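Local coordinates for surface-associated protein CshB (Streptococcus gordonii, PDB 6YZG) that probably helps streptococci adhere to host fibronectin, this piece being the non-repetitive domain 2 of a cell-wall-anchored surface adhesin, at residues A[185-190]-A[195-200]; A[151-156]-A[205-210]. One frame throughout, in Å; residues are numbered along the deposited sequence.

Contact 1. Residues A[185-190]-A[195-200]; sequences KMLDDE and RGLLIL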
ATOM      1  N   LYS A 185      16.896  -7.883  -0.316  1.00 17.52           N
ATOM      2  CA  LYS A 185      16.140  -8.749   0.609  1.00 19.39           C
ATOM      3  C   LYS A 185      14.651  -8.452   0.559  1.00 18.95           C
ATOM      4  O   LYS A 185      13.814  -9.379   0.481  1.00 20.42           O
ATOM      5  CB  LYS A 185      16.711  -8.561   2.024  1.00 23.26           C
ATOM      6  CG  LYS A 185      15.956  -9.419   3.047  1.00 28.01           C
ATOM      7  CD  LYS A 185      16.481  -9.299   4.456  1.00 34.44           C
ATOM      8  CE  LYS A 185      16.208 -10.541   5.278  1.00 39.05           C
ATOM      9  NZ  LYS A 185      14.783 -10.945   5.198  1.00 42.63           N
ATOM     10  N   MET A 186      14.250  -7.185   0.554  1.00 17.18           N
ATOM     11  CA  MET A 186      12.825  -6.833   0.524  1.00 18.18           C
ATOM     12  C   MET A 186      12.189  -7.321  -0.790  1.00 16.75           C
ATOM     13  O   MET A 186      11.024  -7.782  -0.802  1.00 17.49           O
ATOM     14  CB  MET A 186      12.633  -5.322   0.603  1.00 19.36           C
ATOM     15  CG  MET A 186      12.846  -4.758   1.976  1.00 20.29           C
ATOM     16  SD  MET A 186      13.024  -2.930   1.881  1.00 23.47           S
ATOM     17  CE  MET A 186      13.758  -2.609   3.481  1.00 30.03           C
ATOM     18  N   LEU A 187      12.907  -7.139  -1.889  1.00 15.80           N
ATOM     19  CA  LEU A 187      12.409  -7.525  -3.227  1.00 15.07           C
ATOM     20  C   LEU A 187      12.245  -9.061  -3.270  1.00 16.38           C
ATOM     21  O   LEU A 187      11.198  -9.525  -3.735  1.00 16.37           O
ATOM     22  CB  LEU A 187      13.374  -6.960  -4.285  1.00 14.77           C
ATOM     23  CG  LEU A 187      13.029  -7.292  -5.719  1.00 13.76           C
ATOM     24  CD1 LEU A 187      11.625  -6.846  -6.109  1.00 15.16           C
ATOM     25  CD2 LEU A 187      14.089  -6.692  -6.628  1.00 15.07           C
ATOM     26  N   ASP A 188      13.220  -9.812  -2.754  1.00 16.12           N
ATOM     27  CA  ASP A 188      13.204 -11.302  -2.799  1.00 18.40           C
ATOM     28  C   ASP A 188      12.124 -11.791  -1.846  1.00 18.68           C
ATOM     29  O   ASP A 188      11.392 -12.755  -2.270  1.00 18.65           O
ATOM     30  CB  ASP A 188      14.595 -11.868  -2.561  1.00 20.11           C
ATOM     31  CG  ASP A 188      15.487 -11.783  -3.779  1.00 19.11           C
ATOM     32  OD1 ASP A 188      14.945 -11.756  -4.929  1.00 23.29           O
ATOM     33  OD2 ASP A 188      16.684 -11.791  -3.591  1.00 23.49           O
ATOM     34  N   ASP A 189      11.954 -11.152  -0.675  1.00 19.82           N
ATOM     35  CA  ASP A 189      10.859 -11.513   0.265  1.00 22.47           C
ATOM     36  C   ASP A 189       9.515 -11.278  -0.417  1.00 25.57           C
ATOM     37  O   ASP A 189       8.627 -12.139  -0.306  1.00 26.17           O
ATOM     38  CB  ASP A 189      10.935 -10.765   1.585  1.00 23.43           C
ATOM     39  CG  ASP A 189      12.091 -11.209   2.464  1.00 26.37           C
ATOM     40  OD1 ASP A 189      12.750 -12.245   2.127  1.00 29.12           O
ATOM     41  OD2 ASP A 189      12.376 -10.481   3.451  1.00 30.97           O
ATOM     42  N   GLU A 190       9.356 -10.183  -1.159  1.00 21.83           N
ATOM     43  CA  GLU A 190       8.081  -9.876  -1.849  1.00 23.24           C
ATOM     44  C   GLU A 190       7.874 -10.914  -2.947  1.00 20.93           C
ATOM     45  O   GLU A 190       6.696 -11.305  -3.163  1.00 23.09           O
ATOM     46  CB  GLU A 190       8.095  -8.462  -2.429  1.00 24.12           C
ATOM     47  CG  GLU A 190       6.761  -7.965  -2.884  1.00 26.44           C
ATOM     48  CD  GLU A 190       5.760  -7.719  -1.751  1.00 32.11           C
ATOM     49  OE1 GLU A 190       4.593  -7.548  -2.073  1.00 38.86           O
ATOM     50  OE2 GLU A 190       6.161  -7.675  -0.559  1.00 38.75           O
ATOM     51  N   ARG A 195       4.552 -15.389  -4.493  1.00 27.00           N
ATOM     52  CA  ARG A 195       4.733 -16.596  -5.342  1.00 28.03           C
ATOM     53  C   ARG A 195       5.010 -16.209  -6.809  1.00 26.74           C
ATOM     54  O   ARG A 195       4.452 -16.770  -7.709  1.00 27.86           O
ATOM     55  CB  ARG A 195       3.663 -17.651  -5.031  1.00 28.23           C
ATOM     56  CG  ARG A 195       3.550 -17.972  -3.543  1.00 29.44           C
ATOM     57  CD  ARG A 195       2.567 -19.076  -3.215  1.00 28.37           C
ATOM     58  NE  ARG A 195       1.212 -18.761  -3.617  1.00 29.00           N
ATOM     59  CZ  ARG A 195       0.316 -18.095  -2.885  1.00 32.61           C
ATOM     60  NH1 ARG A 195      -0.874 -17.869  -3.381  1.00 43.77           N
ATOM     61  NH2 ARG A 195       0.605 -17.642  -1.691  1.00 28.76           N
ATOM     62  N   GLY A 196       5.833 -15.180  -6.973  1.00 21.50           N
ATOM     63  CA  GLY A 196       6.451 -14.808  -8.243  1.00 20.65           C
ATOM     64  C   GLY A 196       5.950 -13.465  -8.725  1.00 21.10           C
ATOM     65  O   GLY A 196       4.852 -13.403  -9.342  1.00 23.67           O
ATOM     66  N   LEU A 197       6.729 -12.406  -8.493  1.00 17.52           N
ATOM     67  CA  LEU A 197       6.378 -11.055  -8.977  1.00 17.61           C
ATOM     68  C   LEU A 197       6.460 -11.067 -10.490  1.00 15.18           C
ATOM     69  O   LEU A 197       7.434 -11.578 -11.076  1.00 14.63           O
ATOM     70  CB  LEU A 197       7.396 -10.040  -8.446  1.00 17.58           C
ATOM     71  CG  LEU A 197       7.230  -9.627  -6.995  1.00 19.85           C
ATOM     72  CD1 LEU A 197       8.424  -8.872  -6.466  1.00 19.22           C
ATOM     73  CD2 LEU A 197       5.977  -8.779  -6.819  1.00 21.15           C
ATOM     74  N   LEU A 198       5.520 -10.432 -11.174  1.00 14.61           N
ATOM     75  CA  LEU A 198       5.559 -10.313 -12.636  1.00 13.97           C
ATOM     76  C   LEU A 198       6.877  -9.670 -13.124  1.00 13.57           C
ATOM     77  O   LEU A 198       7.503 -10.067 -14.135  1.00 13.55           O
ATOM     78  CB  LEU A 198       4.363  -9.493 -13.114  1.00 16.20           C
ATOM     79  CG  LEU A 198       4.330  -9.207 -14.599  1.00 16.44           C
ATOM     80  CD1 LEU A 198       4.008 -10.480 -15.362  1.00 19.74           C
ATOM     81  CD2 LEU A 198       3.319  -8.099 -14.887  1.00 17.69           C
ATOM     82  N   ILE A 199       7.341  -8.622 -12.440  1.00 12.39           N
ATOM     83  CA  ILE A 199       8.506  -7.851 -12.871  1.00 12.36           C
ATOM     84  C   ILE A 199       9.740  -8.790 -12.932  1.00 12.60           C
ATOM     85  O   ILE A 199      10.491  -8.747 -13.905  1.00 12.81           O
ATOM     86  CB  ILE A 199       8.685  -6.605 -12.001  1.00 13.17           C
ATOM     87  CG1 ILE A 199       9.783  -5.775 -12.665  1.00 12.14           C
ATOM     88  CG2 ILE A 199       9.025  -6.907 -10.569  1.00 13.65           C
ATOM     89  CD1 ILE A 199       9.751  -4.323 -12.243  1.00 14.36           C
ATOM     90  N   LEU A 200       9.936  -9.636 -11.905  1.00 11.37           N
ATOM     91  CA  LEU A 200      11.132 -10.491 -11.837  1.00 12.53           C
ATOM     92  C   LEU A 200      11.054 -11.631 -12.834  1.00 12.99           C
ATOM     93  O   LEU A 200      12.095 -12.201 -13.213  1.00 14.44           O
ATOM     94  CB  LEU A 200      11.354 -11.020 -10.428  1.00 13.28           C
ATOM     95  CG  LEU A 200      11.553  -9.944  -9.367  1.00 14.21           C
ATOM     96  CD1 LEU A 200      11.915 -10.602  -8.061  1.00 15.66           C
ATOM     97  CD2 LEU A 200      12.612  -8.951  -9.776  1.00 16.70           C
TER
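A Schellman motif ends helix 184-193 at Arg195, and the chain that leaves it doubles back so that Leu197 packs on Leu187 and Glu190 of the same helix, and Leu200 on Leu187. Gly196 belongs to this reversal: its backbone conformation would jam a CB against the carbonyl oxygen of Arg195. Leu197 then aims its side chain at the helix, with CD1 3.8 Å from CD1 of Leu187 and 3.9 Å from the backbone O of Leu187. The two methyl branches of Leu187 divide the work, since its CD2 lies 4.1 Å from CD2 of Leu200. A chi1 of 179° sets CG of Leu187 beside its own carbonyl carbon, and from there the fork reaches both leucines. Glu190 adds only its aliphatic part: CG lies 4.1 Å from each of Leu197 CD1 and CD2, the two side chains crossing at about a right angle. Its chain bends at chi2 (68°), and OE1 forms a salt bridge with Arg194. Leu197 is also tied through its backbone N to OD1 of Asp191. Leucine methyls and the CH2 groups of a glutamate thus close the turn by apolar packing, while the Glu190 carboxylate pairs with Arg194 and Lys185 NZ with Asp189 OD2.

Contact 2. Residues A[151-156]-A[205-210]; sequences GEFAIF and VDWYKY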
ATOM      1  N   GLY A 151       8.310  -4.313  -5.295  1.00 16.99           N
ATOM      2  CA  GLY A 151       8.577  -4.621  -6.704  1.00 16.33           C
ATOM      3  C   GLY A 151       8.220  -3.522  -7.665  1.00 13.74           C
ATOM      4  O   GLY A 151       8.182  -3.795  -8.848  1.00 15.63           O
ATOM      5  N   GLU A 152       7.945  -2.332  -7.163  1.00 12.25           N
ATOM      6  CA  GLU A 152       7.532  -1.180  -8.015  1.00 11.72           C
ATOM      7  C   GLU A 152       8.632  -0.127  -7.881  1.00 12.25           C
ATOM      8  O   GLU A 152       8.919   0.286  -6.768  1.00 13.53           O
ATOM      9  CB  GLU A 152       6.161  -0.593  -7.664  1.00 14.56           C
ATOM     10  CG  GLU A 152       5.038  -1.621  -7.806  1.00 15.38           C
ATOM     11  CD  GLU A 152       3.662  -1.123  -7.394  1.00 18.78           C
ATOM     12  OE1 GLU A 152       3.560  -0.578  -6.282  1.00 20.45           O
ATOM     13  OE2 GLU A 152       2.719  -1.253  -8.174  1.00 24.81           O
ATOM     14  N   PHE A 153       9.263   0.269  -8.988  1.00 10.15           N
ATOM     15  CA  PHE A 153      10.458   1.131  -8.960  1.00  9.62           C
ATOM     16  C   PHE A 153      10.167   2.458  -9.630  1.00  9.44           C
ATOM     17  O   PHE A 153       9.687   2.499 -10.781  1.00 10.68           O
ATOM     18  CB  PHE A 153      11.622   0.424  -9.671  1.00 10.06           C
ATOM     19  CG  PHE A 153      11.902  -1.000  -9.214  1.00 11.50           C
ATOM     20  CD1 PHE A 153      11.830  -1.353  -7.880  1.00 13.04           C
ATOM     21  CD2 PHE A 153      12.146  -1.961 -10.138  1.00 14.37           C
ATOM     22  CE1 PHE A 153      12.070  -2.655  -7.489  1.00 13.72           C
ATOM     23  CE2 PHE A 153      12.298  -3.297  -9.780  1.00 16.60           C
ATOM     24  CZ  PHE A 153      12.358  -3.617  -8.442  1.00 14.84           C
ATOM     25  N   ALA A 154      10.561   3.540  -8.954  1.00  8.66           N
ATOM     26  CA  ALA A 154      10.678   4.879  -9.577  1.00  8.73           C
ATOM     27  C   ALA A 154      12.037   5.440  -9.178  1.00  8.52           C
ATOM     28  O   ALA A 154      12.399   5.465  -7.994  1.00  9.15           O
ATOM     29  CB  ALA A 154       9.531   5.767  -9.179  1.00 10.35           C
ATOM     30  N   ILE A 155      12.763   5.880 -10.191  1.00  7.74           N
ATOM     31  CA  ILE A 155      14.163   6.353 -10.044  1.00  7.64           C
ATOM     32  C   ILE A 155      14.208   7.762 -10.625  1.00  7.44           C
ATOM     33  O   ILE A 155      13.706   7.975 -11.734  1.00  8.09           O
ATOM     34  CB  ILE A 155      15.157   5.429 -10.769  1.00  8.00           C
ATOM     35  CG1 ILE A 155      15.093   4.016 -10.171  1.00  9.66           C
ATOM     36  CG2 ILE A 155      16.556   6.005 -10.713  1.00  9.19           C
ATOM     37  CD1 ILE A 155      15.717   2.970 -11.073  1.00 10.74           C
ATOM     38  N   PHE A 156      14.915   8.680  -9.988  1.00  7.55           N
ATOM     39  CA  PHE A 156      15.076  10.084 -10.386  1.00  7.13           C
ATOM     40  C   PHE A 156      16.543  10.372 -10.646  1.00  7.15           C
ATOM     41  O   PHE A 156      17.372  10.057  -9.759  1.00  8.70           O
ATOM     42  CB  PHE A 156      14.564  10.997  -9.274  1.00  7.69           C
ATOM     43  CG  PHE A 156      13.159  10.707  -8.785  1.00  9.48           C
ATOM     44  CD1 PHE A 156      12.972   9.633  -7.921  1.00 11.30           C
ATOM     45  CD2 PHE A 156      12.058  11.422  -9.242  1.00 12.40           C
ATOM     46  CE1 PHE A 156      11.706   9.325  -7.456  1.00 13.28           C
ATOM     47  CE2 PHE A 156      10.781  11.101  -8.776  1.00 12.38           C
ATOM     48  CZ  PHE A 156      10.635  10.045  -7.891  1.00 13.40           C
ATOM     49  N   VAL A 205      16.119  -7.841 -18.081  1.00 11.19           N
ATOM     50  CA  VAL A 205      16.730  -6.823 -17.194  1.00 11.94           C
ATOM     51  C   VAL A 205      17.182  -7.467 -15.887  1.00 11.15           C
ATOM     52  O   VAL A 205      16.491  -8.395 -15.385  1.00 13.37           O
ATOM     53  CB  VAL A 205      15.697  -5.722 -16.963  1.00 11.93           C
ATOM     54  CG1 VAL A 205      16.237  -4.752 -15.934  1.00 12.45           C
ATOM     55  CG2 VAL A 205      15.258  -5.030 -18.230  1.00 12.12           C
ATOM     56  N   ASP A 206      18.255  -6.980 -15.308  1.00 11.19           N
ATOM     57  CA  ASP A 206      18.715  -7.299 -13.955  1.00 12.04           C
ATOM     58  C   ASP A 206      18.071  -6.325 -12.954  1.00 11.39           C
ATOM     59  O   ASP A 206      18.599  -5.216 -12.741  1.00 11.74           O
ATOM     60  CB  ASP A 206      20.226  -7.320 -13.834  1.00 13.72           C
ATOM     61  CG  ASP A 206      20.661  -7.721 -12.423  1.00 15.22           C
ATOM     62  OD1 ASP A 206      19.814  -7.916 -11.543  1.00 16.20           O
ATOM     63  OD2 ASP A 206      21.886  -7.906 -12.238  1.00 17.94           O
ATOM     64  N   TRP A 207      16.898  -6.651 -12.446  1.00 11.87           N
ATOM     65  CA  TRP A 207      16.112  -5.721 -11.611  1.00 11.42           C
ATOM     66  C   TRP A 207      16.879  -5.438 -10.341  1.00 10.69           C
ATOM     67  O   TRP A 207      16.632  -4.399  -9.724  1.00 11.34           O
ATOM     68  CB  TRP A 207      14.735  -6.333 -11.318  1.00 11.71           C
ATOM     69  CG  TRP A 207      14.005  -6.573 -12.589  1.00 10.31           C
ATOM     70  CD1 TRP A 207      13.834  -7.783 -13.210  1.00 10.70           C
ATOM     71  CD2 TRP A 207      13.519  -5.592 -13.530  1.00 10.55           C
ATOM     72  NE1 TRP A 207      13.213  -7.597 -14.390  1.00 10.27           N
ATOM     73  CE2 TRP A 207      12.953  -6.267 -14.642  1.00 10.83           C
ATOM     74  CE3 TRP A 207      13.433  -4.185 -13.530  1.00 10.58           C
ATOM     75  CZ2 TRP A 207      12.359  -5.650 -15.728  1.00 11.41           C
ATOM     76  CZ3 TRP A 207      12.845  -3.576 -14.588  1.00 10.78           C
ATOM     77  CH2 TRP A 207      12.340  -4.261 -15.696  1.00 11.39           C
ATOM     78  N   TYR A 208      17.747  -6.328  -9.862  1.00 11.80           N
ATOM     79  CA  TYR A 208      18.504  -6.038  -8.627  1.00 11.93           C
ATOM     80  C   TYR A 208      19.389  -4.811  -8.847  1.00 12.51           C
ATOM     81  O   TYR A 208      19.728  -4.125  -7.832  1.00 14.31           O
ATOM     82  CB  TYR A 208      19.357  -7.230  -8.196  1.00 14.59           C
ATOM     83  CG  TYR A 208      18.515  -8.423  -7.911  1.00 17.39           C
ATOM     84  CD1 TYR A 208      17.574  -8.415  -6.895  1.00 18.00           C
ATOM     85  CD2 TYR A 208      18.683  -9.580  -8.659  1.00 23.58           C
ATOM     86  CE1 TYR A 208      16.802  -9.547  -6.614  1.00 22.88           C
ATOM     87  CE2 TYR A 208      17.872 -10.678  -8.441  1.00 25.50           C
ATOM     88  CZ  TYR A 208      16.937 -10.667  -7.418  1.00 24.69           C
ATOM     89  OH  TYR A 208      16.167 -11.797  -7.226  1.00 28.07           O
ATOM     90  N   LYS A 209      19.766  -4.522 -10.074  1.00 11.07           N
ATOM     91  CA  LYS A 209      20.608  -3.337 -10.383  1.00 11.69           C
ATOM     92  C   LYS A 209      19.712  -2.126 -10.717  1.00 11.01           C
ATOM     93  O   LYS A 209      20.272  -1.077 -11.047  1.00 11.08           O
ATOM     94  CB  LYS A 209      21.690  -3.614 -11.420  1.00 13.70           C
ATOM     95  CG  LYS A 209      22.679  -4.682 -10.947  1.00 16.57           C
ATOM     96  CD  LYS A 209      23.260  -4.356  -9.574  1.00 18.27           C
ATOM     97  CE  LYS A 209      24.205  -5.412  -9.009  1.00 22.66           C
ATOM     98  NZ  LYS A 209      25.435  -5.524  -9.819  1.00 26.99           N
ATOM     99  N   TYR A 210      18.395  -2.191 -10.598  1.00  9.36           N
ATOM    100  CA  TYR A 210      17.529  -0.979 -10.473  1.00 10.59           C
ATOM    101  C   TYR A 210      17.605  -0.473  -9.042  1.00 11.26           C
ATOM    102  O   TYR A 210      17.282   0.690  -8.830  1.00 11.68           O
ATOM    103  CB  TYR A 210      16.097  -1.273 -10.897  1.00  9.75           C
ATOM    104  CG  TYR A 210      15.813  -1.144 -12.369  1.00  8.73           C
ATOM    105  CD1 TYR A 210      16.617  -1.718 -13.340  1.00  8.94           C
ATOM    106  CD2 TYR A 210      14.706  -0.443 -12.808  1.00  8.91           C
ATOM    107  CE1 TYR A 210      16.323  -1.576 -14.675  1.00  9.87           C
ATOM    108  CE2 TYR A 210      14.384  -0.313 -14.144  1.00  9.53           C
ATOM    109  CZ  TYR A 210      15.203  -0.863 -15.090  1.00  9.39           C
ATOM    110  OH  TYR A 210      14.905  -0.817 -16.436  1.00  9.94           O
TER
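Phe153, in strand 153-158, meets both Trp207, in the 3-10 segment 207-209, and Tyr210, the residue after it, with one side of its ring. At its CE2 edge it meets the indole: CE3 of Trp207 lies 4.0 Å from Phe153 CE2 and close to the plane of the phenyl ring, the two side chains crossing obliquely. From the neighbouring atom CD2, Phe153 meets CD2 of Tyr210 at 4.0 Å, and here the side chains cross at about a right angle. CB of each partner also lies near the phenyl ring. With CG beside the backbone N (chi1 -51°), the ring of Phe153 is brought toward segment 205-210. Two residues along the strand, Ile155 again points toward that segment. Its CD1 reaches furthest, 3.6 Å from the backbone O of Tyr210 and 4.0 Å from CD2 of the same residue, so that CD2 of Tyr210 touches both strand side chains. The indole leans over one face of the Tyr210 ring, strongly inclined to it, with Trp207 CZ3 3.6 Å above the plane and offset toward the rim; the aliphatic CG1 of Val205 sits over the centre of an indole face. The polar ends are fixed beyond the apolar cluster, Trp207 NE1 by the backbone O of Asp202 and the Tyr210 hydroxyl by OD1 of Asn120, while Phe45 packs edge-to-face with Tyr210. Helix 198-201 adds Ile199 and Leu200 against Trp207. Strand 153-158 pairs with strand 224-229, whose Pro227 touches both Phe153 and Ile155, and at its other edge joins an antiparallel strand of the second subunit, continuing the sheet across the interface.

Overall arrangement
Both contacts lie in non-repetitive domain 2, their centres about 12 Å apart, with contact 1 nested inside the chain loop that contact 2 closes. Contact 1 is local and partly buried, joining a helix to the chain just after it through leucine methyls; contact 2 is fully buried, spans almost fifty residues and relies on aromatic rings and an isoleucine. Leu187 and Ile199, from the two segments of contact 1, both reach Phe153, CD1 of Ile199 lying 3.7 Å from Phe153 CE2. A polar tie is probable where Asp188 OD1 approaches Tyr208 OH at 2.6 Å. The second subunit borders both, through side chains at contact 1 and additionally by strand pairing at contact 2.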